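Local coordinates for beta-1,3-1,4-glucanase (Caldicellulosiruptor sp. F32, PDB 5H4R), which hydrolyses mixed-linkage beta-1,3-1,4-glucans such as lichenan, as a family 5 glycoside hydrolase with a TIM-barrel catalytic domain, at residues A[386-389]-A[390-394]; A[343-346]-A[347-351]; A[165-168]-A[169-172]; A[105-109]-A[110-114]; A[261-264]-A[265-268]. The protein carries 1 engineered substitution. One frame throughout, in Å; residues are numbered along the deposited sequence.

Interaction 1: residues A[386-389]-A[390-394]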
loop_
_atom_site.group_PDB
_atom_site.type_symbol
_atom_site.label_atom_id
_atom_site.label_comp_id
_atom_site.label_asym_id
_atom_site.label_seq_id
_atom_site.Cartn_x
_atom_site.Cartn_y
_atom_site.Cartn_z
ATOM N N GLU A 386 -14.769 7.790 -14.731
ATOM C CA GLU A 386 -14.579 6.715 -15.700
ATOM C C GLU A 386 -13.540 5.706 -15.223
ATOM O O GLU A 386 -13.664 4.504 -15.493
ATOM C CB GLU A 386 -14.165 7.291 -17.040
ATOM C CG GLU A 386 -15.177 8.307 -17.614
ATOM C CD GLU A 386 -14.935 9.766 -17.208
ATOM O OE1 GLU A 386 -14.087 10.072 -16.331
ATOM O OE2 GLU A 386 -15.632 10.620 -17.810
ATOM N N ILE A 387 -12.478 6.181 -14.567
ATOM C CA ILE A 387 -11.462 5.279 -14.034
ATOM C C ILE A 387 -12.057 4.464 -12.900
ATOM O O ILE A 387 -11.833 3.257 -12.797
ATOM C CB ILE A 387 -10.216 6.066 -13.582
ATOM C CG1 ILE A 387 -9.524 6.738 -14.779
ATOM C CG2 ILE A 387 -9.241 5.165 -12.843
ATOM C CD1 ILE A 387 -8.300 7.616 -14.444
ATOM N N VAL A 388 -12.824 5.112 -12.020
ATOM C CA VAL A 388 -13.452 4.398 -10.912
ATOM C C VAL A 388 -14.395 3.333 -11.451
ATOM O O VAL A 388 -14.331 2.167 -11.053
ATOM C CB VAL A 388 -14.172 5.378 -9.972
ATOM C CG1 VAL A 388 -14.907 4.624 -8.879
ATOM C CG2 VAL A 388 -13.162 6.355 -9.346
ATOM N N SER A 389 -15.242 3.709 -12.412
ATOM C CA SER A 389 -16.200 2.763 -12.971
ATOM C C SER A 389 -15.494 1.613 -13.669
ATOM O O SER A 389 -15.976 0.468 -13.639
ATOM C CB SER A 389 -17.127 3.473 -13.951
ATOM O OG SER A 389 -17.970 4.354 -13.257
ATOM N N ALA A 390 -14.371 1.906 -14.321
ATOM C CA ALA A 390 -13.595 0.862 -14.986
ATOM C C ALA A 390 -13.120 -0.179 -13.984
ATOM O O ALA A 390 -13.176 -1.388 -14.252
ATOM C CB ALA A 390 -12.400 1.480 -15.716
ATOM N N MET A 391 -12.660 0.274 -12.817
ATOM C CA MET A 391 -12.207 -0.649 -11.792
ATOM C C MET A 391 -13.382 -1.405 -11.207
ATOM O O MET A 391 -13.293 -2.611 -10.966
ATOM C CB MET A 391 -11.440 0.111 -10.717
ATOM C CG MET A 391 -10.181 0.745 -11.278
ATOM S SD MET A 391 -9.088 1.348 -10.009
ATOM C CE MET A 391 -10.009 2.774 -9.403
ATOM N N MET A 392 -14.496 -0.714 -10.972
ATOM C CA MET A 392 -15.602 -1.370 -10.283
ATOM C C MET A 392 -16.211 -2.475 -11.128
ATOM O O MET A 392 -16.768 -3.439 -10.580
ATOM C CB MET A 392 -16.653 -0.340 -9.904
ATOM C CG MET A 392 -16.169 0.658 -8.919
ATOM S SD MET A 392 -15.587 -0.134 -7.399
ATOM C CE MET A 392 -14.632 1.237 -6.743
ATOM N N LYS A 393 -16.134 -2.337 -12.456
ATOM C CA LYS A 393 -16.668 -3.347 -13.359
ATOM C C LYS A 393 -16.033 -4.709 -13.127
ATOM O O LYS A 393 -16.703 -5.733 -13.287
ATOM C CB LYS A 393 -16.452 -2.907 -14.802
ATOM C CG LYS A 393 -17.024 -3.854 -15.841
ATOM C CD LYS A 393 -16.887 -3.247 -17.239
ATOM C CE LYS A 393 -17.372 -4.198 -18.333
ATOM N NZ LYS A 393 -18.813 -4.520 -18.186
ATOM N N TYR A 394 -14.757 -4.739 -12.732
ATOM C CA TYR A 394 -14.004 -5.981 -12.629
ATOM C C TYR A 394 -13.511 -6.304 -11.223
ATOM O O TYR A 394 -12.876 -7.338 -11.042
ATOM C CB TYR A 394 -12.804 -5.953 -13.597
ATOM C CG TYR A 394 -13.285 -5.856 -15.038
ATOM C CD1 TYR A 394 -13.845 -6.944 -15.646
ATOM C CD2 TYR A 394 -13.203 -4.665 -15.758
ATOM C CE1 TYR A 394 -14.318 -6.884 -16.963
ATOM C CE2 TYR A 394 -13.684 -4.581 -17.078
ATOM C CZ TYR A 394 -14.225 -5.692 -17.671
ATOM O OH TYR A 394 -14.720 -5.654 -18.975
#

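Interaction 2: residues A[343-346]-A[347-351]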
loop_
_atom_site.group_PDB
_atom_site.type_symbol
_atom_site.label_atom_id
_atom_site.label_comp_id
_atom_site.label_asym_id
_atom_site.label_seq_id
_atom_site.Cartn_x
_atom_site.Cartn_y
_atom_site.Cartn_z
ATOM N N ALA A 343 -6.843 0.727 -16.063
ATOM C CA ALA A 343 -7.388 0.448 -14.741
ATOM C C ALA A 343 -8.298 -0.765 -14.767
ATOM O O ALA A 343 -8.239 -1.615 -13.859
ATOM C CB ALA A 343 -8.148 1.665 -14.207
ATOM N N ALA A 344 -9.124 -0.880 -15.802
ATOM C CA ALA A 344 -9.968 -2.052 -15.936
ATOM C C ALA A 344 -9.118 -3.305 -16.076
ATOM O O ALA A 344 -9.395 -4.332 -15.448
ATOM C CB ALA A 344 -10.890 -1.895 -17.145
ATOM N N TYR A 345 -8.105 -3.255 -16.940
ATOM C CA TYR A 345 -7.296 -4.439 -17.190
ATOM C C TYR A 345 -6.545 -4.860 -15.939
ATOM O O TYR A 345 -6.522 -6.045 -15.583
ATOM C CB TYR A 345 -6.318 -4.189 -18.342
ATOM C CG TYR A 345 -5.549 -5.434 -18.702
ATOM C CD1 TYR A 345 -6.064 -6.333 -19.627
ATOM C CD2 TYR A 345 -4.327 -5.713 -18.122
ATOM C CE1 TYR A 345 -5.376 -7.490 -19.960
ATOM C CE2 TYR A 345 -3.617 -6.882 -18.462
ATOM C CZ TYR A 345 -4.152 -7.756 -19.367
ATOM O OH TYR A 345 -3.473 -8.899 -19.710
ATOM N N TYR A 346 -5.909 -3.895 -15.261
ATOM C CA TYR A 346 -5.099 -4.194 -14.091
ATOM C C TYR A 346 -5.947 -4.861 -13.013
ATOM O O TYR A 346 -5.566 -5.902 -12.465
ATOM C CB TYR A 346 -4.465 -2.907 -13.592
ATOM C CG TYR A 346 -3.369 -3.060 -12.578
ATOM C CD1 TYR A 346 -3.653 -3.434 -11.265
ATOM C CD2 TYR A 346 -2.061 -2.752 -12.896
ATOM C CE1 TYR A 346 -2.640 -3.533 -10.318
ATOM C CE2 TYR A 346 -1.041 -2.864 -11.951
ATOM C CZ TYR A 346 -1.349 -3.254 -10.674
ATOM O OH TYR A 346 -0.356 -3.335 -9.731
ATOM N N VAL A 347 -7.130 -4.298 -12.733
ATOM C CA VAL A 347 -8.000 -4.864 -11.702
ATOM C C VAL A 347 -8.504 -6.256 -12.106
ATOM O O VAL A 347 -8.537 -7.180 -11.283
ATOM C CB VAL A 347 -9.153 -3.894 -11.393
ATOM C CG1 VAL A 347 -10.204 -4.564 -10.498
ATOM C CG2 VAL A 347 -8.612 -2.679 -10.710
ATOM N N ARG A 348 -8.901 -6.453 -13.365
ATOM C CA ARG A 348 -9.354 -7.794 -13.755
ATOM C C ARG A 348 -8.211 -8.810 -13.737
ATOM O O ARG A 348 -8.387 -9.953 -13.279
ATOM C CB ARG A 348 -9.986 -7.763 -15.142
ATOM C CG ARG A 348 -10.413 -9.154 -15.671
ATOM C CD ARG A 348 -11.391 -9.862 -14.758
ATOM N NE ARG A 348 -11.467 -11.289 -15.073
ATOM C CZ ARG A 348 -11.860 -12.232 -14.212
ATOM N NH1 ARG A 348 -12.218 -11.913 -12.979
ATOM N NH2 ARG A 348 -11.883 -13.509 -14.582
ATOM N N ALA A 349 -7.045 -8.427 -14.260
ATOM C CA ALA A 349 -5.895 -9.322 -14.220
ATOM C C ALA A 349 -5.616 -9.777 -12.792
ATOM O O ALA A 349 -5.317 -10.950 -12.542
ATOM C CB ALA A 349 -4.670 -8.643 -14.815
ATOM N N ALA A 350 -5.680 -8.856 -11.844
ATOM C CA ALA A 350 -5.452 -9.208 -10.449
ATOM C C ALA A 350 -6.557 -10.121 -9.925
ATOM O O ALA A 350 -6.289 -11.160 -9.295
ATOM C CB ALA A 350 -5.372 -7.926 -9.623
ATOM N N ARG A 351 -7.807 -9.756 -10.170
ATOM C CA ARG A 351 -8.909 -10.530 -9.615
ATOM C C ARG A 351 -8.923 -11.934 -10.178
ATOM O O ARG A 351 -9.255 -12.889 -9.471
ATOM C CB ARG A 351 -10.260 -9.854 -9.888
ATOM C CG ARG A 351 -11.481 -10.695 -9.462
ATOM C CD ARG A 351 -11.487 -11.033 -7.946
ATOM N NE ARG A 351 -11.513 -9.778 -7.215
ATOM C CZ ARG A 351 -10.738 -9.454 -6.191
ATOM N NH1 ARG A 351 -9.883 -10.327 -5.649
ATOM N NH2 ARG A 351 -10.863 -8.238 -5.676
#

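Interaction 3: residues A[165-168]-A[169-172]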
loop_
_atom_site.group_PDB
_atom_site.type_symbol
_atom_site.label_atom_id
_atom_site.label_comp_id
_atom_site.label_asym_id
_atom_site.label_seq_id
_atom_site.Cartn_x
_atom_site.Cartn_y
_atom_site.Cartn_z
ATOM N N SER A 165 8.679 -0.296 18.972
ATOM C CA SER A 165 8.008 0.774 19.700
ATOM C C SER A 165 6.784 1.281 18.963
ATOM O O SER A 165 5.714 1.448 19.565
ATOM C CB SER A 165 8.938 1.941 19.974
ATOM O OG SER A 165 8.199 2.897 20.723
ATOM N N ILE A 166 6.924 1.594 17.667
ATOM C CA ILE A 166 5.769 2.050 16.899
ATOM C C ILE A 166 4.651 1.023 16.956
ATOM O O ILE A 166 3.496 1.372 17.230
ATOM C CB ILE A 166 6.155 2.369 15.443
ATOM C CG1 ILE A 166 7.141 3.538 15.368
ATOM C CG2 ILE A 166 4.909 2.674 14.608
ATOM C CD1 ILE A 166 6.636 4.891 15.909
ATOM N N TRP A 167 4.967 -0.254 16.687
ATOM C CA TRP A 167 3.897 -1.225 16.579
ATOM C C TRP A 167 3.343 -1.622 17.934
ATOM O O TRP A 167 2.152 -1.913 18.015
ATOM C CB TRP A 167 4.334 -2.437 15.748
ATOM C CG TRP A 167 4.177 -2.111 14.302
ATOM C CD1 TRP A 167 5.166 -1.973 13.353
ATOM C CD2 TRP A 167 2.942 -1.818 13.635
ATOM N NE1 TRP A 167 4.614 -1.615 12.153
ATOM C CE2 TRP A 167 3.254 -1.516 12.291
ATOM C CE3 TRP A 167 1.604 -1.792 14.041
ATOM C CZ2 TRP A 167 2.280 -1.188 11.359
ATOM C CZ3 TRP A 167 0.634 -1.464 13.109
ATOM C CH2 TRP A 167 0.980 -1.169 11.785
ATOM N N THR A 168 4.128 -1.550 19.018
ATOM C CA THR A 168 3.536 -1.759 20.330
ATOM C C THR A 168 2.494 -0.684 20.604
ATOM O O THR A 168 1.382 -0.970 21.064
ATOM C CB THR A 168 4.617 -1.760 21.420
ATOM O OG1 THR A 168 5.471 -2.894 21.276
ATOM C CG2 THR A 168 3.990 -1.825 22.802
ATOM N N GLN A 169 2.843 0.575 20.319
ATOM C CA GLN A 169 1.941 1.682 20.600
ATOM C C GLN A 169 0.714 1.629 19.712
ATOM O O GLN A 169 -0.412 1.789 20.194
ATOM C CB GLN A 169 2.653 3.017 20.428
ATOM C CG GLN A 169 3.692 3.268 21.481
ATOM C CD GLN A 169 4.480 4.509 21.202
ATOM O OE1 GLN A 169 4.021 5.632 21.480
ATOM N NE2 GLN A 169 5.685 4.335 20.675
ATOM N N VAL A 170 0.911 1.437 18.405
ATOM C CA VAL A 170 -0.221 1.430 17.484
ATOM C C VAL A 170 -1.092 0.200 17.720
ATOM O O VAL A 170 -2.325 0.294 17.803
ATOM C CB VAL A 170 0.273 1.523 16.032
ATOM C CG1 VAL A 170 -0.891 1.382 15.053
ATOM C CG2 VAL A 170 1.024 2.851 15.841
ATOM N N ALA A 171 -0.478 -0.980 17.814
ATOM C CA ALA A 171 -1.276 -2.185 18.003
ATOM C C ALA A 171 -2.063 -2.117 19.303
ATOM O O ALA A 171 -3.219 -2.557 19.367
ATOM C CB ALA A 171 -0.388 -3.428 17.983
ATOM N N THR A 172 -1.461 -1.558 20.357
ATOM C CA THR A 172 -2.180 -1.461 21.621
ATOM C C THR A 172 -3.399 -0.554 21.480
ATOM O O THR A 172 -4.486 -0.876 21.975
ATOM C CB THR A 172 -1.241 -0.966 22.739
ATOM O OG1 THR A 172 -0.220 -1.939 22.979
ATOM C CG2 THR A 172 -2.012 -0.770 24.038
#

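Interaction 4: residues A[105-109]-A[110-114]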
loop_
_atom_site.group_PDB
_atom_site.type_symbol
_atom_site.label_atom_id
_atom_site.label_comp_id
_atom_site.label_asym_id
_atom_site.label_seq_id
_atom_site.Cartn_x
_atom_site.Cartn_y
_atom_site.Cartn_z
ATOM N N ASN A 105 7.950 12.237 12.229
ATOM C CA ASN A 105 7.810 13.630 12.636
ATOM C C ASN A 105 6.900 13.791 13.835
ATOM O O ASN A 105 6.578 14.930 14.203
ATOM C CB ASN A 105 7.270 14.498 11.489
ATOM C CG ASN A 105 8.216 14.582 10.318
ATOM O OD1 ASN A 105 7.849 14.223 9.198
ATOM N ND2 ASN A 105 9.431 15.060 10.556
ATOM N N HIS A 106 6.523 12.676 14.471
ATOM C CA HIS A 106 5.536 12.671 15.537
ATOM C C HIS A 106 5.981 11.830 16.728
ATOM O O HIS A 106 5.136 11.387 17.514
ATOM C CB HIS A 106 4.212 12.153 14.982
ATOM C CG HIS A 106 3.772 12.887 13.758
ATOM N ND1 HIS A 106 3.226 14.152 13.814
ATOM C CD2 HIS A 106 3.835 12.560 12.443
ATOM C CE1 HIS A 106 2.968 14.571 12.587
ATOM N NE2 HIS A 106 3.323 13.619 11.734
ATOM N N VAL A 107 7.289 11.612 16.885
ATOM C CA VAL A 107 7.810 10.825 17.987
ATOM C C VAL A 107 8.837 11.645 18.753
ATOM O O VAL A 107 9.508 12.531 18.211
ATOM C CB VAL A 107 8.428 9.493 17.499
ATOM C CG1 VAL A 107 7.354 8.622 16.916
ATOM C CG2 VAL A 107 9.553 9.740 16.502
ATOM N N THR A 108 8.923 11.370 20.048
ATOM C CA THR A 108 9.883 12.043 20.897
ATOM C C THR A 108 10.495 11.018 21.833
ATOM O O THR A 108 9.920 9.960 22.092
ATOM C CB THR A 108 9.232 13.175 21.702
ATOM O OG1 THR A 108 8.284 12.622 22.618
ATOM C CG2 THR A 108 8.511 14.151 20.793
ATOM N N GLY A 109 11.681 11.338 22.334
ATOM C CA GLY A 109 12.333 10.498 23.311
ATOM C C GLY A 109 13.058 9.309 22.708
ATOM O O GLY A 109 12.875 8.927 21.545
ATOM N N SER A 110 13.885 8.681 23.556
ATOM C CA SER A 110 14.727 7.594 23.072
ATOM C C SER A 110 13.925 6.365 22.671
ATOM O O SER A 110 14.434 5.537 21.907
ATOM C CB SER A 110 15.765 7.207 24.127
ATOM O OG SER A 110 15.178 7.104 25.414
ATOM N N ASN A 111 12.685 6.220 23.139
ATOM C CA ASN A 111 11.888 5.062 22.748
ATOM C C ASN A 111 10.703 5.443 21.872
ATOM O O ASN A 111 9.686 4.747 21.858
ATOM C CB ASN A 111 11.425 4.263 23.966
ATOM C CG ASN A 111 11.086 2.804 23.594
ATOM O OD1 ASN A 111 11.592 2.278 22.593
ATOM N ND2 ASN A 111 10.225 2.163 24.378
ATOM N N PHE A 112 10.835 6.523 21.103
ATOM C CA PHE A 112 9.907 6.856 20.015
ATOM C C PHE A 112 8.455 6.907 20.493
ATOM O O PHE A 112 7.556 6.271 19.925
ATOM C CB PHE A 112 10.019 5.867 18.838
ATOM C CG PHE A 112 11.428 5.638 18.326
ATOM C CD1 PHE A 112 12.075 6.589 17.546
ATOM C CD2 PHE A 112 12.072 4.436 18.567
ATOM C CE1 PHE A 112 13.345 6.366 17.061
ATOM C CE2 PHE A 112 13.348 4.205 18.071
ATOM C CZ PHE A 112 13.984 5.166 17.317
ATOM N N THR A 113 8.219 7.725 21.503
ATOM C CA THR A 113 6.857 7.914 21.983
ATOM C C THR A 113 6.062 8.684 20.951
ATOM O O THR A 113 6.422 9.817 20.616
ATOM C CB THR A 113 6.844 8.669 23.306
ATOM O OG1 THR A 113 7.612 7.961 24.276
ATOM C CG2 THR A 113 5.412 8.805 23.808
ATOM N N ILE A 114 4.952 8.105 20.501
ATOM C CA ILE A 114 4.089 8.766 19.519
ATOM C C ILE A 114 3.264 9.841 20.214
ATOM O O ILE A 114 2.655 9.606 21.266
ATOM C CB ILE A 114 3.176 7.750 18.814
ATOM C CG1 ILE A 114 3.995 6.685 18.066
ATOM C CG2 ILE A 114 2.259 8.468 17.838
ATOM C CD1 ILE A 114 3.158 5.505 17.595
HETATM O O HOH W 1 5.783 12.439 21.414
#

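Interaction 5: residues A[261-264]-A[265-268]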
loop_
_atom_site.group_PDB
_atom_site.type_symbol
_atom_site.label_atom_id
_atom_site.label_comp_id
_atom_site.label_asym_id
_atom_site.label_seq_id
_atom_site.Cartn_x
_atom_site.Cartn_y
_atom_site.Cartn_z
ATOM N N SER A 261 -0.036 -16.876 15.861
ATOM C CA SER A 261 -1.492 -16.939 15.834
ATOM C C SER A 261 -1.963 -18.382 15.768
ATOM O O SER A 261 -1.468 -19.173 14.959
ATOM C CB SER A 261 -2.019 -16.165 14.625
ATOM O OG SER A 261 -3.425 -16.315 14.513
ATOM N N LYS A 262 -2.932 -18.722 16.618
ATOM C CA LYS A 262 -3.573 -20.023 16.515
ATOM C C LYS A 262 -4.434 -20.129 15.263
ATOM O O LYS A 262 -4.788 -21.239 14.861
ATOM C CB LYS A 262 -4.397 -20.280 17.773
ATOM C CG LYS A 262 -3.523 -20.421 19.024
ATOM C CD LYS A 262 -4.314 -20.709 20.288
ATOM C CE LYS A 262 -3.384 -20.747 21.503
ATOM N NZ LYS A 262 -4.093 -21.072 22.772
ATOM N N TYR A 263 -4.752 -19.008 14.618
ATOM C CA TYR A 263 -5.382 -19.040 13.308
ATOM C C TYR A 263 -4.291 -19.101 12.253
ATOM O O TYR A 263 -3.371 -18.272 12.249
ATOM C CB TYR A 263 -6.270 -17.814 13.083
ATOM C CG TYR A 263 -7.542 -17.840 13.896
ATOM C CD1 TYR A 263 -7.567 -17.329 15.187
ATOM C CD2 TYR A 263 -8.711 -18.393 13.387
ATOM C CE1 TYR A 263 -8.725 -17.355 15.944
ATOM C CE2 TYR A 263 -9.878 -18.426 14.142
ATOM C CZ TYR A 263 -9.879 -17.901 15.414
ATOM O OH TYR A 263 -11.028 -17.926 16.174
ATOM N N LYS A 264 -4.394 -20.083 11.368
ATOM C CA LYS A 264 -3.384 -20.235 10.340
ATOM C C LYS A 264 -3.543 -19.185 9.244
ATOM O O LYS A 264 -4.618 -18.627 9.017
ATOM C CB LYS A 264 -3.470 -21.621 9.703
ATOM C CG LYS A 264 -3.412 -22.789 10.673
ATOM C CD LYS A 264 -3.440 -24.109 9.897
ATOM C CE LYS A 264 -3.406 -25.332 10.808
ATOM N NZ LYS A 264 -4.767 -25.862 11.141
ATOM N N ASN A 265 -2.431 -18.902 8.579
ATOM C CA ASN A 265 -2.439 -18.214 7.289
ATOM C C ASN A 265 -2.996 -16.791 7.418
ATOM O O ASN A 265 -3.912 -16.396 6.709
ATOM C CB ASN A 265 -3.230 -19.035 6.269
ATOM C CG ASN A 265 -2.904 -18.678 4.841
ATOM O OD1 ASN A 265 -1.799 -18.238 4.525
ATOM N ND2 ASN A 265 -3.861 -18.889 3.952
ATOM N N ARG A 266 -2.424 -16.018 8.341
ATOM C CA ARG A 266 -2.890 -14.669 8.632
ATOM C C ARG A 266 -1.880 -13.618 8.190
ATOM O O ARG A 266 -2.032 -12.452 8.543
ATOM C CB ARG A 266 -3.212 -14.525 10.138
ATOM C CG ARG A 266 -4.423 -15.340 10.614
ATOM C CD ARG A 266 -5.723 -14.750 10.072
ATOM N NE ARG A 266 -6.931 -15.551 10.277
ATOM C CZ ARG A 266 -8.005 -15.176 10.961
ATOM N NH1 ARG A 266 -8.076 -14.003 11.581
ATOM N NH2 ARG A 266 -9.033 -15.995 11.022
ATOM N N ILE A 267 -0.856 -14.007 7.420
ATOM C CA ILE A 267 0.137 -13.077 6.889
ATOM C C ILE A 267 -0.138 -12.892 5.403
ATOM O O ILE A 267 -0.199 -13.873 4.649
ATOM C CB ILE A 267 1.580 -13.572 7.114
ATOM C CG1 ILE A 267 1.863 -13.866 8.596
ATOM C CG2 ILE A 267 2.566 -12.556 6.550
ATOM C CD1 ILE A 267 1.677 -12.727 9.496
ATOM N N ILE A 268 -0.297 -11.635 4.994
ATOM C CA ILE A 268 -0.595 -11.252 3.615
ATOM C C ILE A 268 0.668 -10.655 3.014
ATOM O O ILE A 268 1.321 -9.821 3.647
ATOM C CB ILE A 268 -1.743 -10.226 3.555
ATOM C CG1 ILE A 268 -3.040 -10.817 4.142
ATOM C CG2 ILE A 268 -1.953 -9.742 2.138
ATOM C CD1 ILE A 268 -4.157 -9.822 4.258
HETATM O O HOH W 2 -7.595 -18.659 9.555
#

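Interaction 1: residues A[386-389]-A[390-394]
Val388 and Met392 run side by side one helical turn apart, pointing the same way, and form an i, i+4 apolar pair. The CE methyl of Met392 rests 4.0 Å from Val388 CG1. A bend at chi2 (-58°) shapes the Met392 chain, whose CG lies 3.2 Å from Val388 O, close to the carbonyl that its own backbone nitrogen uses. Ile387 and Met391 make a second, longer apolar contact, with Ile387 CG2 and Met391 CE 4.3 Å apart. The Met391 thioether folds at chi3 (-71°), turning CE back to within 4.1 Å of Val388 CA.

Such pairing suits the place of helix 385-395, the final helix of the (beta/alpha)8 barrel, laid against the outside of the strand ring. Ile387 and Met391 both reach Trp359 of strand 356-361 and touch helix 336-352, whereas Met392 packs on Ile49 and Phe94.

The backbone bonds are those of a regular alpha-helix: the N-H groups of residues 390-393 each donate to the carbonyl four residues earlier, Met392 N to Val388 O, for instance, at 2.9 Å.

Polar side chains turn to other partners: Glu386 forms a salt bridge with Arg22 and Lys393 one with Glu27, both near the N-terminus of the model, while Ser389 OG bonds back to Pro385 O.

Interaction 2: residues A[343-346]-A[347-351]
Tyr345 lays its ring against the methyl of Ala349, one turn further along the helix. The closest approach is from Tyr345 CE2 to Ala349 CB, 4.2 Å, and the methyl meets the ring obliquely. The ring is brought there by a first torsion that sets CG opposite the backbone N (chi1 -175°), swinging it alongside the following turn. That methyl is the one side-chain atom Ala349 has to offer the ring.

Carbon also lies close to carbonyl oxygen, as the helix geometry dictates. Ala349 CB lies 3.3 Å from Tyr345 O, the same oxygen that receives the backbone N-H of Ala349 at 2.8 Å in a nearly straight bond (169° at the hydrogen). Val347 does likewise with one branch: CG2 approaches Ala343 O to 3.3 Å, while Val347 N donates to that oxygen at 3.1 Å.

The helix concerned, 336-352, is the connection of a beta-alpha-beta unit between strands 322-327 and 356-361, the seventh and eighth strands of the TIM barrel. Its two tyrosines have different surroundings: Tyr345 reaches helix 298-316, where its hydroxyl bonds Asp305, while Tyr346 stacks on Phe327 and bonds Ala273 O. On another side Ala343 and Val347 receive Met391 of helix 385-395, and Arg348 sends NH2 to Ile30 O.

Tyr346 has the next residue's nitrogen, Val347 N, at its ring edge, with Tyr346 CD1 3.9 Å away. Two further backbone bonds complete the set: Arg348 N to Ala344 O and Ala350 N to Tyr346 O, each 3.0 Å long.

Interaction 3: residues A[165-168]-A[169-172]
From Ser165 to Thr172 the backbone follows regular alpha-helical pairing, the N-H groups of Gln169, Val170, Ala171 and Thr172 each donating to the carbonyl four residues earlier. The shortest bonds are Val170 N to Ile166 O and Ala171 N to Trp167 O, both 2.8 Å.

Two of these carbonyls also take a side-chain donor. With CG beside the backbone N and the chain extended beyond it, Gln169 runs back along the helix to Ser165. Its NE2 bonds Ser165 O at 3.1 Å, coming from well above the carbonyl plane, 72° out of it, on the face opposite to Gln169 N. Gln169 NE2 is also 2.9 Å from Ser165 OG, a weak bond; that hydroxyl has its main partner in Asn111 O of hairpin 107-114. Thr172 does the same more directly: with OG1 set beside its own backbone N (chi1 -65°), the hydroxyl donates to Thr168 O at 2.7 Å, while Thr172 N reaches that oxygen from its other face.

The apolar side is simpler. Ile166 CG2 and Val170 CG2 lie 4.1 Å apart on side chains that point the same way, and the Trp167 indole crosses Val170 obliquely, Trp167 CZ3 3.8 Å from Val170 CG1.

Gln169 also offers NE2 to Phe112 O and OE1 to Ile114 N, so helix 156-173 grips the hairpin at both residues. A leucine in place of Gln169 would probably leave Ser165 O with one donor fewer and Phe112 O and Ile114 N without their amide mate. Ile166 and Val170 press on Ile114, and Trp167 turns to helix 205-226, meeting Phe221 edge-to-face.

Interaction 4: residues A[105-109]-A[110-114]
Val107 and Ile114 face each other as a non-hydrogen-bonded antiparallel pair in a small beta hairpin, strands 107-108 and 113-114, whose loop contains a type I turn from Gly109 to Phe112. Val107 carries the apolar side. Its two methyls divide the work: CG1 lies 4.0 Å from Ile114 CG1, and CG2 meets the edge of the Phe112 ring, 4.2 Å from CD1. The ring crosses the valine at a slant, and beyond them helix 156-173 closes this face through Ile166.

Gly109 makes the turn. Its positive phi (81°) comes easily to a glycine. Gly109 O accepts Phe112 N at 3.2 Å, a bond that enters far above the carbonyl plane.

Thr113 ties the strands beside the turn, its N donating to Thr108 O at 2.9 Å in the carbonyl plane, and Thr113 O accepting Thr108 N at 3.0 Å. That same oxygen also lies 3.1 Å from Val107 CA as a CA-H...O contact. The two threonine side chains share the face away from Val107 and Ile114. Here a water donates to Thr113 O at 2.8 Å and is hydrogen-bonded to Thr108 OG1 at the same distance.

Interaction 5: residues A[261-264]-A[265-268]
Arg266 doubles back on Tyr263, and the two side chains run alongside each other in the same direction. This is the close part of the contact: Tyr263 CB sits over one face of the guanidinium, 3.7 Å from Arg266 NE, while Arg266 NH2 comes within 3.4 Å of Tyr263 CD2. The flat groups are inclined by 40°, so the overlap falls short of a parallel stack. A bend at chi2 (-71°) helps turn the arginine this way.

Around Lys264 the contact is looser and water enters. One water donates a hydrogen bond to Lys264 O at 3.0 Å and accepts Arg266 NE at 3.3 Å, in the plane of the guanidinium at its edge. Ser261 OG holds the loop within itself, donating to Tyr263 O at 3.0 Å on a lone pair.

The loop leads into strand 267-272, the sixth of the barrel, and Arg266 sends NH1 to Ser234 O in the approach to the adjacent strand 237-240. A leucine in place of Arg266 would probably leave that carbonyl without this donor, break the water bridge and take the guanidinium from beside the Tyr263 ring. The segments thus meet through van der Waals contact and one water bridge, while the direct polar bonds of Arg266 and Asn265 go outward, to Ser234 and Gly319.

In the fold
Interactions 1 and 2 belong together: helices 385-395 and 336-352 lie side by side, Met391 CG being 3.7 Å from Ala343 CB, and interaction 2 is the more buried. Interactions 3 and 4 form a second pair on the opposite side of the chain's centre, where a hairpin is docked on helix 156-173 by polar bonds and by apolar packing; interaction 3 is buried, interaction 4 partly exposed. Interaction 5 stands apart at the surface, its nearest atoms about 11 Å from interaction 2 and about 12 Å from interaction 3. Methionine, alanine and tyrosine thus mark the first pair; amide, hydroxyl and carbonyl bonds help join the second; and a guanidinium, a tyrosine flank and a water serve the exposed loop.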